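FMN reductase [NAD(P)H] (Bacillus subtilis, PDB 1ZCH) reduces FMN with NADH or NADPH as electron donor, and also acts on nitroaromatic compounds, quinones, chromates and azo dyes. Local coordinates at residues A[52-57]-A[69-74]; A[75-80]-A[161-166]. One frame throughout, in Å; residues are numbered along the deposited sequence.

Contact 1. Residues A[52-57]-A[69-74]; sequences QDKERK and WIDQAP. With FMN (flavin mononucleotide), chain D.
Lys57 reaches from the first turn of helix 54-63 to the carbonyl end of helix 68-72, placing its buried ammonium group among the carbonyl oxygens at the C-terminal end of that helix within the nitroreductase fold. Its NZ donates to Ala73 O at 2.7 Å, nearly in line with the C=O bond (C=O...N angle 164°). A longer bond, 3.2 Å from Lys57 NZ to Ile70 O, meets a lone pair in the carbonyl plane. Bends at chi3 (59°) and chi4 (61°) curl the end of the chain back onto these oxygens, while its CG and CD lie alongside Ile70 O. The positive charge probably also suits the negative end of the helix dipole. A leucine in its place would probably leave the Ile70 and Ala73 carbonyl oxygens without their buried donor and the helix end without its balancing charge. Lys54, more exposed, crosses the Asp71 side chain at about a right angle and gives its NZ to Asp71 O at 2.9 Å, from a position tilted off the carbonyl plane; its charge also faces Asp71 OD1 in a long salt bridge. Two waters fill in the polar network: one donates to both Gln52 O and Pro74 O, and the other accepts from Lys57 NZ at 2.8 Å and lies within hydrogen-bonding reach of both Lys54 O and Asp71 OD1, to which its protons are probably shared. Within 52-57, Asp53 is the N-cap of helix 54-63, its OD2 taking Arg56 N at 2.9 Å. Arg56 also forms a salt bridge with Glu185 of the second subunit. Apolar packing is carried by Ile70, whose CG2 sits against the Lys57 chain and which also touches Phe76, Val162 and Ile135. Next to Ile70 in sequence, Trp69 lines the flavin pocket, its CZ2 3.4 Å from FMN O2.

Contact 2. Residues A[75-80]-A[161-166]; sequences VFLLFC and LVIGHP
Phe79 and Phe76 both turn ring edges to the neighbouring strand of the antiparallel sheet at the heart of this nitroreductase fold. The Phe79 edge atom CE2 lies 3.6 Å from Leu161 CB, near the ring plane, and also touches Leu161 CD2. With CG beside the backbone N (chi1 -71°), the Phe79 ring is set with its edge against Leu161, and it packs as well on Ala117, Leu118 and Ala121 of helix 104-127. On the other face of the sheet, Phe76 CD1 meets Val162 CG2 at 4.2 Å, again at the ring edge; here Ile70 packs against both residues, and Val162 borders Ile135 of the FMN-binding segment. The two strands, 75-80 and 161-164, run antiparallel, with Leu77 opposite Leu161 and Val75 opposite Ile163 as hydrogen-bonded pairs and Phe76 opposite Val162 as the non-hydrogen-bonded pair between them. Leu77 N to Leu161 O (2.9 Å) is nearly straight at 172°. Its return bond, Leu161 N to Leu77 O, is shorter at 2.7 Å but bent to 137°. In the next pair Ile163 N donates well to Val75 O at 3.0 Å, whereas Val75 N to Ile163 O is weak. Val75 and Ile163 still pack CB to CB on the face that carries Leu77, Leu161 and Phe79. There the diagonal neighbours Leu77 and Ile163 are pressed together: Ile163 runs extended beyond CG1, and its CD1 comes within 3.4 Å of Leu77 CD1, tighter than usual van der Waals contact.

Contact 2 is wholly buried, a strand pairing in the central sheet, while contact 1 is only partly buried and joins two helices farther from the chain's centre. Their chemistry follows: ladder bonds and hydrocarbon packing in contact 2, lysine ammonium groups, helix-end carbonyls and bridging waters in contact 1. The chain passes directly from 69-74 into strand 75-82, so one element ends where the other starts. The two contacts also touch: Ala73 CB packs 3.3 Å from Val162 CG1, and Pro74 CD lies against Ile163 O. Contact 1 holds Trp69 of the flavin pocket and reaches the second subunit, whereas no other protein chain touches the segments of contact 2.

Contact 1. Residues A[52-57]-A[69-74]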
loop_
_atom_site.group_PDB
_atom_site.type_symbol
_atom_site.label_atom_id
_atom_site.label_comp_id
_atom_site.label_asym_id
_atom_site.label_seq_id
_atom_site.Cartn_x
_atom_site.Cartn_y
_atom_site.Cartn_z
ATOM N N GLN A 52 12.015 10.255 16.639
ATOM C CA GLN A 52 11.564 11.422 17.384
ATOM C C GLN A 52 12.753 12.277 17.815
ATOM O O GLN A 52 12.578 13.388 18.313
ATOM C CB GLN A 52 10.743 10.993 18.601
ATOM C CG GLN A 52 9.565 10.096 18.246
ATOM C CD GLN A 52 8.708 9.747 19.445
ATOM O OE1 GLN A 52 7.870 10.539 19.875
ATOM N NE2 GLN A 52 8.921 8.560 19.997
ATOM N N ASP A 53 13.961 11.758 17.615
ATOM C CA ASP A 53 15.172 12.500 17.961
ATOM C C ASP A 53 15.263 13.701 17.027
ATOM O O ASP A 53 15.285 13.544 15.805
ATOM C CB ASP A 53 16.415 11.630 17.774
ATOM C CG ASP A 53 17.696 12.376 18.092
ATOM O OD1 ASP A 53 17.961 12.617 19.287
ATOM O OD2 ASP A 53 18.434 12.733 17.150
ATOM N N LYS A 54 15.330 14.896 17.606
ATOM C CA LYS A 54 15.395 16.126 16.826
ATOM C C LYS A 54 16.500 16.146 15.770
ATOM O O LYS A 54 16.243 16.458 14.603
ATOM C CB LYS A 54 15.561 17.326 17.763
ATOM C CG LYS A 54 15.348 18.669 17.087
ATOM C CD LYS A 54 13.896 18.843 16.667
ATOM C CE LYS A 54 13.677 20.164 15.941
ATOM N NZ LYS A 54 12.238 20.396 15.636
ATOM N N GLU A 55 17.724 15.815 16.172
ATOM C CA GLU A 55 18.862 15.820 15.252
ATOM C C GLU A 55 18.713 14.834 14.096
ATOM O O GLU A 55 18.946 15.181 12.936
ATOM C CB GLU A 55 20.156 15.513 16.010
ATOM C CG GLU A 55 20.460 16.470 17.153
ATOM C CD GLU A 55 20.758 17.884 16.688
ATOM O OE1 GLU A 55 19.888 18.503 16.039
ATOM O OE2 GLU A 55 21.869 18.380 16.979
ATOM N N ARG A 56 18.335 13.602 14.421
ATOM C CA ARG A 56 18.162 12.564 13.412
ATOM C C ARG A 56 17.030 12.925 12.450
ATOM O O ARG A 56 17.151 12.748 11.238
ATOM C CB ARG A 56 17.875 11.219 14.097
ATOM C CG ARG A 56 17.662 10.049 13.141
ATOM C CD ARG A 56 17.517 8.720 13.887
ATOM N NE ARG A 56 18.769 8.305 14.521
ATOM C CZ ARG A 56 19.021 8.385 15.824
ATOM N NH1 ARG A 56 18.103 8.860 16.660
ATOM N NH2 ARG A 56 20.200 7.999 16.293
ATOM N N LYS A 57 15.936 13.444 12.999
ATOM C CA LYS A 57 14.780 13.827 12.194
ATOM C C LYS A 57 15.143 14.980 11.254
ATOM O O LYS A 57 14.676 15.042 10.112
ATOM C CB LYS A 57 13.618 14.215 13.122
ATOM C CG LYS A 57 12.281 14.449 12.419
ATOM C CD LYS A 57 11.090 14.287 13.367
ATOM C CE LYS A 57 11.146 15.242 14.559
ATOM N NZ LYS A 57 11.132 16.675 14.136
ATOM N N TRP A 69 8.026 20.587 7.274
ATOM C CA TRP A 69 7.062 19.918 8.139
ATOM C C TRP A 69 7.640 18.683 8.827
ATOM O O TRP A 69 7.156 18.277 9.881
ATOM C CB TRP A 69 5.788 19.569 7.355
ATOM C CG TRP A 69 6.013 19.179 5.927
ATOM C CD1 TRP A 69 6.206 17.918 5.434
ATOM C CD2 TRP A 69 6.051 20.060 4.798
ATOM N NE1 TRP A 69 6.359 17.961 4.067
ATOM C CE2 TRP A 69 6.269 19.263 3.651
ATOM C CE3 TRP A 69 5.922 21.449 4.645
ATOM C CZ2 TRP A 69 6.358 19.809 2.365
ATOM C CZ3 TRP A 69 6.010 21.991 3.366
ATOM C CH2 TRP A 69 6.228 21.170 2.243
ATOM N N ILE A 70 8.679 18.094 8.240
ATOM C CA ILE A 70 9.324 16.926 8.833
ATOM C C ILE A 70 10.063 17.385 10.093
ATOM O O ILE A 70 9.980 16.746 11.146
ATOM C CB ILE A 70 10.341 16.284 7.855
ATOM C CG1 ILE A 70 9.602 15.696 6.651
ATOM C CG2 ILE A 70 11.150 15.198 8.568
ATOM C CD1 ILE A 70 10.516 15.100 5.591
ATOM N N ASP A 71 10.776 18.502 9.975
ATOM C CA ASP A 71 11.528 19.071 11.093
ATOM C C ASP A 71 10.567 19.578 12.169
ATOM O O ASP A 71 10.797 19.410 13.370
ATOM C CB ASP A 71 12.411 20.217 10.603
ATOM C CG ASP A 71 13.263 20.802 11.706
ATOM O OD1 ASP A 71 14.145 20.084 12.225
ATOM O OD2 ASP A 71 13.047 21.980 12.058
ATOM N N GLN A 72 9.492 20.212 11.717
ATOM C CA GLN A 72 8.488 20.795 12.596
ATOM C C GLN A 72 7.674 19.796 13.420
ATOM O O GLN A 72 7.467 20.001 14.619
ATOM C CB GLN A 72 7.550 21.670 11.758
ATOM C CG GLN A 72 6.554 22.498 12.547
ATOM C CD GLN A 72 5.687 23.357 11.643
ATOM O OE1 GLN A 72 4.932 22.841 10.815
ATOM N NE2 GLN A 72 5.797 24.674 11.791
ATOM N N ALA A 73 7.207 18.720 12.792
ATOM C CA ALA A 73 6.408 17.719 13.501
ATOM C C ALA A 73 7.272 16.919 14.468
ATOM O O ALA A 73 8.446 16.678 14.201
ATOM C CB ALA A 73 5.732 16.780 12.508
ATOM N N PRO A 74 6.694 16.485 15.601
ATOM C CA PRO A 74 7.417 15.711 16.615
ATOM C C PRO A 74 7.704 14.253 16.259
ATOM O O PRO A 74 8.584 13.624 16.851
ATOM C CB PRO A 74 6.511 15.829 17.836
ATOM C CG PRO A 74 5.150 15.830 17.225
ATOM C CD PRO A 74 5.319 16.772 16.046
HETATM N N1 FMN D . 3.645 15.355 0.302
HETATM C C2 FMN D . 4.734 16.111 0.540
HETATM O O2 FMN D . 4.655 17.251 0.914
HETATM N N3 FMN D . 6.065 15.594 0.366
HETATM C C4 FMN D . 6.296 14.278 -0.051
HETATM O O4 FMN D . 7.441 13.885 -0.189
HETATM C C4A FMN D . 5.117 13.439 -0.299
HETATM N N5 FMN D . 5.273 12.142 -0.720
HETATM C C5A FMN D . 4.152 11.334 -0.768
HETATM C C6 FMN D . 4.355 9.934 -1.017
HETATM C C7 FMN D . 3.292 9.036 -1.029
HETATM C C7M FMN D . 3.564 7.559 -1.232
HETATM C C8 FMN D . 1.914 9.522 -0.825
HETATM C C8M FMN D . 0.730 8.588 -0.784
HETATM C C9 FMN D . 1.683 10.910 -0.614
HETATM C C9A FMN D . 2.789 11.824 -0.569
HETATM N N10 FMN D . 2.657 13.258 -0.257
HETATM C C10 FMN D . 3.770 14.042 -0.088
HETATM C "C1'" FMN D . 1.286 13.840 -0.077
HETATM C "C2'" FMN D . 0.549 14.074 -1.440
HETATM O "O2'" FMN D . 1.073 15.269 -2.035
HETATM C "C3'" FMN D . -0.952 14.199 -1.137
HETATM O "O3'" FMN D . -1.406 12.948 -0.584
HETATM C "C4'" FMN D . -1.768 14.499 -2.417
HETATM O "O4'" FMN D . -1.417 15.771 -2.971
HETATM C "C5'" FMN D . -3.246 14.439 -2.060
HETATM O "O5'" FMN D . -3.610 15.632 -1.113
HETATM P P FMN D . -4.201 15.270 0.258
HETATM O O1P FMN D . -5.579 14.840 0.100
HETATM O O2P FMN D . -4.161 16.454 1.094
HETATM O O3P FMN D . -3.433 14.200 0.886
HETATM O O HOH W 1 10.374 15.001 18.357
HETATM O O HOH W 2 13.693 17.640 13.690
#

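Contact 2. Residues A[75-80]-A[161-166]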
loop_
_atom_site.group_PDB
_atom_site.type_symbol
_atom_site.label_atom_id
_atom_site.label_comp_id
_atom_site.label_asym_id
_atom_site.label_seq_id
_atom_site.Cartn_x
_atom_site.Cartn_y
_atom_site.Cartn_z
ATOM N N VAL A 75 6.974 13.722 15.286
ATOM C CA VAL A 75 7.145 12.329 14.899
ATOM C C VAL A 75 7.319 12.092 13.402
ATOM O O VAL A 75 6.593 12.657 12.584
ATOM C CB VAL A 75 5.930 11.484 15.365
ATOM C CG1 VAL A 75 6.078 10.035 14.887
ATOM C CG2 VAL A 75 5.807 11.536 16.883
ATOM N N PHE A 76 8.299 11.261 13.058
ATOM C CA PHE A 76 8.535 10.875 11.670
ATOM C C PHE A 76 8.615 9.352 11.651
ATOM O O PHE A 76 9.469 8.768 12.314
ATOM C CB PHE A 76 9.852 11.426 11.121
ATOM C CG PHE A 76 10.117 11.026 9.687
ATOM C CD1 PHE A 76 9.575 11.760 8.630
ATOM C CD2 PHE A 76 10.855 9.880 9.394
ATOM C CE1 PHE A 76 9.764 11.355 7.301
ATOM C CE2 PHE A 76 11.051 9.463 8.071
ATOM C CZ PHE A 76 10.503 10.201 7.023
ATOM N N LEU A 77 7.719 8.716 10.902
ATOM C CA LEU A 77 7.717 7.262 10.787
ATOM C C LEU A 77 8.253 6.897 9.409
ATOM O O LEU A 77 7.893 7.526 8.414
ATOM C CB LEU A 77 6.298 6.701 10.918
ATOM C CG LEU A 77 5.506 7.015 12.188
ATOM C CD1 LEU A 77 4.155 6.300 12.138
ATOM C CD2 LEU A 77 6.302 6.572 13.409
ATOM N N LEU A 78 9.120 5.894 9.349
ATOM C CA LEU A 78 9.650 5.454 8.064
ATOM C C LEU A 78 9.134 4.049 7.788
ATOM O O LEU A 78 9.406 3.122 8.548
ATOM C CB LEU A 78 11.181 5.435 8.063
ATOM C CG LEU A 78 11.762 4.937 6.731
ATOM C CD1 LEU A 78 11.386 5.901 5.617
ATOM C CD2 LEU A 78 13.274 4.811 6.838
ATOM N N PHE A 79 8.367 3.906 6.712
ATOM C CA PHE A 79 7.823 2.611 6.326
ATOM C C PHE A 79 8.780 1.986 5.321
ATOM O O PHE A 79 9.056 2.565 4.267
ATOM C CB PHE A 79 6.431 2.788 5.709
ATOM C CG PHE A 79 5.379 3.176 6.705
ATOM C CD1 PHE A 79 4.516 2.220 7.234
ATOM C CD2 PHE A 79 5.280 4.494 7.158
ATOM C CE1 PHE A 79 3.570 2.566 8.205
ATOM C CE2 PHE A 79 4.341 4.850 8.126
ATOM C CZ PHE A 79 3.484 3.887 8.651
ATOM N N CYS A 80 9.294 0.809 5.664
ATOM C CA CYS A 80 10.246 0.100 4.815
ATOM C C CYS A 80 9.748 -1.283 4.436
ATOM O O CYS A 80 9.093 -1.949 5.233
ATOM C CB CYS A 80 11.579 -0.096 5.549
ATOM S SG CYS A 80 12.312 1.376 6.283
ATOM N N LEU A 161 6.143 9.072 7.021
ATOM C CA LEU A 161 4.829 9.572 7.378
ATOM C C LEU A 161 5.049 10.537 8.528
ATOM O O LEU A 161 5.504 10.144 9.601
ATOM C CB LEU A 161 3.887 8.448 7.823
ATOM C CG LEU A 161 2.465 8.934 8.160
ATOM C CD1 LEU A 161 1.790 9.497 6.895
ATOM C CD2 LEU A 161 1.643 7.790 8.738
ATOM N N VAL A 162 4.756 11.804 8.277
ATOM C CA VAL A 162 4.892 12.832 9.292
ATOM C C VAL A 162 3.637 12.775 10.158
ATOM O O VAL A 162 2.533 12.612 9.642
ATOM C CB VAL A 162 5.014 14.230 8.638
ATOM C CG1 VAL A 162 4.976 15.317 9.702
ATOM C CG2 VAL A 162 6.310 14.317 7.842
ATOM N N ILE A 163 3.810 12.882 11.471
ATOM C CA ILE A 163 2.678 12.857 12.390
ATOM C C ILE A 163 2.852 13.928 13.467
ATOM O O ILE A 163 3.946 14.111 14.009
ATOM C CB ILE A 163 2.525 11.476 13.078
ATOM C CG1 ILE A 163 2.323 10.386 12.021
ATOM C CG2 ILE A 163 1.332 11.498 14.034
ATOM C CD1 ILE A 163 2.152 8.991 12.599
ATOM N N GLY A 164 1.769 14.639 13.762
ATOM C CA GLY A 164 1.820 15.677 14.776
ATOM C C GLY A 164 0.478 16.365 14.925
ATOM O O GLY A 164 -0.489 16.006 14.257
ATOM N N HIS A 165 0.413 17.355 15.810
ATOM C CA HIS A 165 -0.821 18.098 16.021
ATOM C C HIS A 165 -0.881 19.232 14.995
ATOM O O HIS A 165 0.054 20.020 14.864
ATOM C CB HIS A 165 -0.858 18.625 17.462
ATOM C CG HIS A 165 -0.960 17.534 18.484
ATOM N ND1 HIS A 165 -2.146 16.894 18.770
ATOM C CD2 HIS A 165 -0.013 16.918 19.230
ATOM C CE1 HIS A 165 -1.927 15.931 19.648
ATOM N NE2 HIS A 165 -0.640 15.924 19.943
ATOM N N PRO A 166 -1.985 19.317 14.238
ATOM C CA PRO A 166 -2.154 20.352 13.212
ATOM C C PRO A 166 -2.180 21.789 13.732
ATOM O O PRO A 166 -2.793 22.073 14.763
ATOM C CB PRO A 166 -3.485 19.976 12.551
ATOM C CG PRO A 166 -3.645 18.507 12.857
ATOM C CD PRO A 166 -3.156 18.425 14.277
#